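Long-range contacts in spike protein P5 (Enterobacteria phage PRD1, PDB 1YQ5), which forms, together with proteins P31 and P2, the spike complexes at the fivefold vertices of the capsid and is essential for viral infectivity: residues 8-13 / 133-138; 63-68 / 122-127. All blocks are in the same frame, centred on the assembly; numbering follows the deposited sequence.

Contact 1: residues 8-13 / 133-138; sequences SLMYST and NYIINI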
# COMPACT_ATOMS: atom_id res chain seq x y z
N SER A 8 -8.44 7.67 12.08
CA SER A 8 -7.18 6.99 12.35
C SER A 8 -7.26 6.44 13.77
O SER A 8 -7.55 7.18 14.72
CB SER A 8 -6.01 7.97 12.20
OG SER A 8 -4.77 7.29 12.31
N LEU A 9 -7.00 5.15 13.91
CA LEU A 9 -7.08 4.50 15.21
C LEU A 9 -5.82 3.76 15.61
O LEU A 9 -5.05 3.30 14.77
CB LEU A 9 -8.24 3.49 15.20
CG LEU A 9 -9.59 3.93 14.65
CD1 LEU A 9 -10.49 2.71 14.49
CD2 LEU A 9 -10.23 4.95 15.59
N MSE A 10 -5.62 3.65 16.92
CA MSE A 10 -4.49 2.92 17.48
C MSE A 10 -5.16 1.82 18.31
O MSE A 10 -5.89 2.11 19.27
CB MSE A 10 -3.63 3.83 18.35
CG MSE A 10 -2.27 3.23 18.72
SE MSE A 10 -2.39 1.92 20.13
CE MSE A 10 -2.61 3.17 21.60
N TYR A 11 -4.90 0.58 17.93
CA TYR A 11 -5.49 -0.61 18.56
C TYR A 11 -4.42 -1.42 19.29
O TYR A 11 -3.39 -1.76 18.70
CB TYR A 11 -6.12 -1.44 17.44
CG TYR A 11 -7.16 -2.47 17.83
CD1 TYR A 11 -8.30 -2.11 18.55
CD2 TYR A 11 -7.05 -3.78 17.37
CE1 TYR A 11 -9.31 -3.04 18.80
CE2 TYR A 11 -8.06 -4.72 17.62
CZ TYR A 11 -9.18 -4.35 18.33
OH TYR A 11 -10.19 -5.26 18.54
N SER A 12 -4.65 -1.72 20.56
CA SER A 12 -3.70 -2.49 21.36
C SER A 12 -4.47 -3.20 22.47
O SER A 12 -5.68 -3.02 22.61
CB SER A 12 -2.67 -1.56 22.01
OG SER A 12 -3.29 -0.76 23.01
N THR A 13 -3.76 -4.00 23.28
CA THR A 13 -4.40 -4.70 24.38
C THR A 13 -4.95 -3.69 25.38
O THR A 13 -5.88 -3.99 26.13
CB THR A 13 -3.42 -5.63 25.13
OG1 THR A 13 -2.30 -4.86 25.60
CG2 THR A 13 -2.92 -6.74 24.21
N ASN A 133 1.24 -8.43 22.37
CA ASN A 133 2.11 -7.27 22.58
C ASN A 133 2.15 -6.52 21.26
O ASN A 133 3.22 -6.22 20.72
CB ASN A 133 3.51 -7.76 22.97
CG ASN A 133 4.53 -6.64 23.01
OD1 ASN A 133 4.26 -5.55 23.53
ND2 ASN A 133 5.72 -6.90 22.48
N TYR A 134 0.97 -6.19 20.76
CA TYR A 134 0.83 -5.53 19.47
C TYR A 134 0.40 -4.08 19.48
O TYR A 134 -0.30 -3.62 20.38
CB TYR A 134 -0.17 -6.33 18.62
CG TYR A 134 -1.54 -6.44 19.27
CD1 TYR A 134 -2.49 -5.44 19.11
CD2 TYR A 134 -1.86 -7.53 20.07
CE1 TYR A 134 -3.73 -5.51 19.74
CE2 TYR A 134 -3.11 -7.62 20.71
CZ TYR A 134 -4.03 -6.60 20.54
OH TYR A 134 -5.25 -6.65 21.17
N ILE A 135 0.84 -3.35 18.46
CA ILE A 135 0.44 -1.97 18.27
C ILE A 135 -0.08 -1.99 16.84
O ILE A 135 0.68 -2.17 15.89
CB ILE A 135 1.61 -0.98 18.37
CG1 ILE A 135 2.12 -0.92 19.81
CG2 ILE A 135 1.13 0.41 17.95
CD1 ILE A 135 1.07 -0.45 20.80
N ILE A 136 -1.39 -1.85 16.72
CA ILE A 136 -2.04 -1.87 15.42
C ILE A 136 -2.61 -0.49 15.12
O ILE A 136 -3.26 0.13 15.97
CB ILE A 136 -3.19 -2.91 15.40
CG1 ILE A 136 -2.61 -4.31 15.61
CG2 ILE A 136 -3.95 -2.84 14.07
CD1 ILE A 136 -3.66 -5.40 15.72
N ASN A 137 -2.33 -0.01 13.92
CA ASN A 137 -2.84 1.28 13.49
C ASN A 137 -3.72 1.05 12.27
O ASN A 137 -3.33 0.34 11.34
CB ASN A 137 -1.70 2.23 13.14
CG ASN A 137 -1.01 2.78 14.38
OD1 ASN A 137 -1.53 3.69 15.03
ND2 ASN A 137 0.14 2.23 14.70
N ILE A 138 -4.91 1.64 12.30
CA ILE A 138 -5.85 1.51 11.20
C ILE A 138 -6.31 2.90 10.81
O ILE A 138 -6.81 3.65 11.65
CB ILE A 138 -7.07 0.66 11.62
CG1 ILE A 138 -6.62 -0.78 11.91
CG2 ILE A 138 -8.13 0.69 10.53
CD1 ILE A 138 -7.69 -1.66 12.53
O HOH W 1 -3.01 5.76 13.76
O HOH W 2 -1.00 -4.38 22.89

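Contact 2: residues 63-68 / 122-127; sequences ITMTVK and FSLCND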
# COMPACT_ATOMS: atom_id res chain seq x y z
N ILE A 63 -7.14 3.03 2.55
CA ILE A 63 -7.09 2.32 3.82
C ILE A 63 -5.72 1.70 4.10
O ILE A 63 -5.08 1.15 3.21
CB ILE A 63 -8.13 1.19 3.81
CG1 ILE A 63 -9.52 1.78 3.58
CG2 ILE A 63 -8.07 0.40 5.11
CD1 ILE A 63 -10.54 0.78 3.09
N THR A 64 -5.30 1.79 5.36
CA THR A 64 -4.04 1.22 5.78
C THR A 64 -4.17 0.60 7.17
O THR A 64 -4.78 1.18 8.06
CB THR A 64 -2.90 2.27 5.86
OG1 THR A 64 -2.57 2.72 4.54
CG2 THR A 64 -1.65 1.66 6.51
N MSE A 65 -3.62 -0.59 7.32
CA MSE A 65 -3.61 -1.25 8.61
C MSE A 65 -2.21 -1.81 8.78
O MSE A 65 -1.71 -2.53 7.92
CB MSE A 65 -4.62 -2.39 8.70
CG MSE A 65 -4.45 -3.18 9.99
SE MSE A 65 -5.83 -4.47 10.36
CE MSE A 65 -5.65 -5.51 8.72
N THR A 66 -1.58 -1.46 9.90
CA THR A 66 -0.23 -1.91 10.19
C THR A 66 -0.16 -2.55 11.56
O THR A 66 -1.01 -2.30 12.42
CB THR A 66 0.77 -0.74 10.17
OG1 THR A 66 0.33 0.27 11.09
CG2 THR A 66 0.86 -0.14 8.77
N VAL A 67 0.85 -3.38 11.77
CA VAL A 67 1.03 -4.03 13.05
C VAL A 67 2.50 -4.27 13.35
O VAL A 67 3.29 -4.57 12.46
CB VAL A 67 0.32 -5.41 13.13
CG1 VAL A 67 0.86 -6.35 12.07
CG2 VAL A 67 0.52 -6.01 14.51
N LYS A 68 2.84 -4.09 14.62
CA LYS A 68 4.17 -4.35 15.14
C LYS A 68 3.91 -5.14 16.42
O LYS A 68 3.08 -4.74 17.24
CB LYS A 68 4.93 -3.06 15.50
CG LYS A 68 5.48 -2.25 14.33
CD LYS A 68 6.31 -3.10 13.37
CE LYS A 68 7.42 -3.90 14.07
NZ LYS A 68 8.45 -3.07 14.75
N PHE A 122 -11.76 -5.31 9.79
CA PHE A 122 -10.32 -5.54 9.86
C PHE A 122 -9.93 -6.73 10.72
O PHE A 122 -10.57 -7.02 11.74
CB PHE A 122 -9.61 -4.29 10.42
CG PHE A 122 -9.88 -3.04 9.64
CD1 PHE A 122 -11.07 -2.33 9.81
CD2 PHE A 122 -8.95 -2.57 8.72
CE1 PHE A 122 -11.32 -1.17 9.09
CE2 PHE A 122 -9.19 -1.41 7.98
CZ PHE A 122 -10.39 -0.70 8.17
N SER A 123 -8.86 -7.41 10.31
CA SER A 123 -8.35 -8.55 11.06
C SER A 123 -6.93 -8.89 10.64
O SER A 123 -6.52 -8.63 9.50
CB SER A 123 -9.23 -9.79 10.85
OG SER A 123 -8.82 -10.84 11.71
N LEU A 124 -6.19 -9.47 11.57
CA LEU A 124 -4.82 -9.88 11.31
C LEU A 124 -4.39 -10.85 12.41
O LEU A 124 -5.06 -10.96 13.44
CB LEU A 124 -3.88 -8.67 11.27
CG LEU A 124 -3.66 -7.79 12.51
CD1 LEU A 124 -2.84 -8.55 13.56
CD2 LEU A 124 -2.92 -6.52 12.11
N CYS A 125 -3.30 -11.56 12.17
CA CYS A 125 -2.76 -12.51 13.13
C CYS A 125 -1.40 -12.89 12.62
O CYS A 125 -0.94 -12.35 11.61
CB CYS A 125 -3.61 -13.79 13.17
SG CYS A 125 -3.38 -14.87 11.70
N ASN A 126 -0.74 -13.79 13.33
CA ASN A 126 0.53 -14.33 12.89
C ASN A 126 0.12 -15.79 12.70
O ASN A 126 -0.64 -16.32 13.52
CB ASN A 126 1.59 -14.23 13.98
CG ASN A 126 2.91 -14.83 13.54
OD1 ASN A 126 3.75 -14.15 12.94
ND2 ASN A 126 3.10 -16.11 13.82
N ASP A 127 0.59 -16.43 11.65
CA ASP A 127 0.19 -17.81 11.39
C ASP A 127 0.83 -18.86 12.29
O ASP A 127 0.46 -20.03 12.24
CB ASP A 127 0.42 -18.17 9.92
CG ASP A 127 1.89 -18.13 9.53
OD1 ASP A 127 2.75 -17.93 10.40
OD2 ASP A 127 2.17 -18.30 8.32

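Contact 1: residues 8-13 / 133-138
Leu9 and Ile138 face each other as a hydrogen-bonded pair, as do Tyr11 and Ile136, with the non-hydrogen-bonded pair Met10 and Asn137 between them: a plain example of antiparallel register, strand 8-11 running at 163° to strand 135-138. The two bonds of the Tyr11 pair lie in the carbonyl plane, Tyr11 N reaching Ile136 O at 2.6 Å in an almost straight N-H...O of 177°. At the Leu9 pair the donors are tilted from the carbonyl planes, although Leu9 N still lies 2.7 Å from Ile138 O. Where the strand pairing gives out, Tyr134 carries the contact on. Its CB leads into a ring that a chi1 of 59° sets between the backbone N and the carbonyl carbon, swinging it across residues 11-13. CD1 runs beside the backbone carbonyl of Tyr11, which lies at the ring edge; CE1 meets Ser12 CA at 3.4 Å; on the far side CE2 touches Thr13 CG2 at 3.6 Å; and OH, alongside the Ser12-Thr13 peptide, hydrogen-bonds to Pro18 O. Over the ring centre sits a water that accepts from Thr13 N and donates to Tyr134 O. A second water, at the other end, joins Ser8 OG, itself hydrogen-bonded to Thr139 OG1, to Asn137 OD1, 2.8 Å from the latter. On the face holding Met10 and Asn137, the bent selenomethionine chain brings SE to 4.2 Å from Ile135 CD1, while Leu9, Tyr11, Ile136 and Ile138 share the other face, where Ile136 and Ile138 pack on the second sheet of the jelly roll. The chemistry thus implies a join carried by four backbone bonds, with a water bridging polar atoms near each end and one face turned to the apolar core.

Contact 2: residues 63-68 / 122-127
The selenomethionine Met65 places its SE between Phe122 and Leu124, a compact case of two sheets meeting mainly through apolar side chains. SE lies 3.8 Å from Phe122 CB and 4.0 Å from Leu124 CD2, and it makes an oblique Met-aromatic contact with the Phe122 ring, 5.2 Å from the centroid. With chi1 and chi2 both anti (172° and 171°), the chain extends straight across the gap before bending at chi3, which brings the methyl CE to 3.3 Å from Ser123 O. On one flank Ile63 CG2 meets the edge of the Phe122 ring in its plane, 3.6 Å from CE2; on the other, Leu124 CD2 sits 3.6 Å from Val67 CB. No hydrogen bond crosses here, and the strand axes stay 9.0 Å apart at an angle of 27°, as expected of facing layers in a beta sandwich. Further out, Ile138 packs against both Met65 and Phe122, while Val81 touches Phe122 and Leu79 touches Leu124, both from strand 76-83. Strand 59-68 is itself held between strands 135-142 and 100-109, and its outer side, bearing Thr64 and Thr66, meets a second subunit of the trimer; strand 119-126 lies between 51-53 and 76-83 in the opposing sheet.

How the contacts relate
From the N terminus, strand 5-11 comes first in sequence and pairs with strand 135-142, so contact 1 closes a loop spanning nearly the whole C-terminal domain of P5. Within that loop, strand 59-68 faces strand 119-126, and contact 2 therefore nests inside contact 1 without crossing it. The chain then passes from 119-126 to the next strand, 135-142, changing sheets. Contact 1 joins neighbours within one sheet, whereas contact 2 joins that sheet to the opposite one. They meet where 135-142 borders 59-68: Asn137 O lies 2.9 Å from Thr66 N and Ile135 N lies 2.9 Å from Lys68 O, both probable hydrogen bonds.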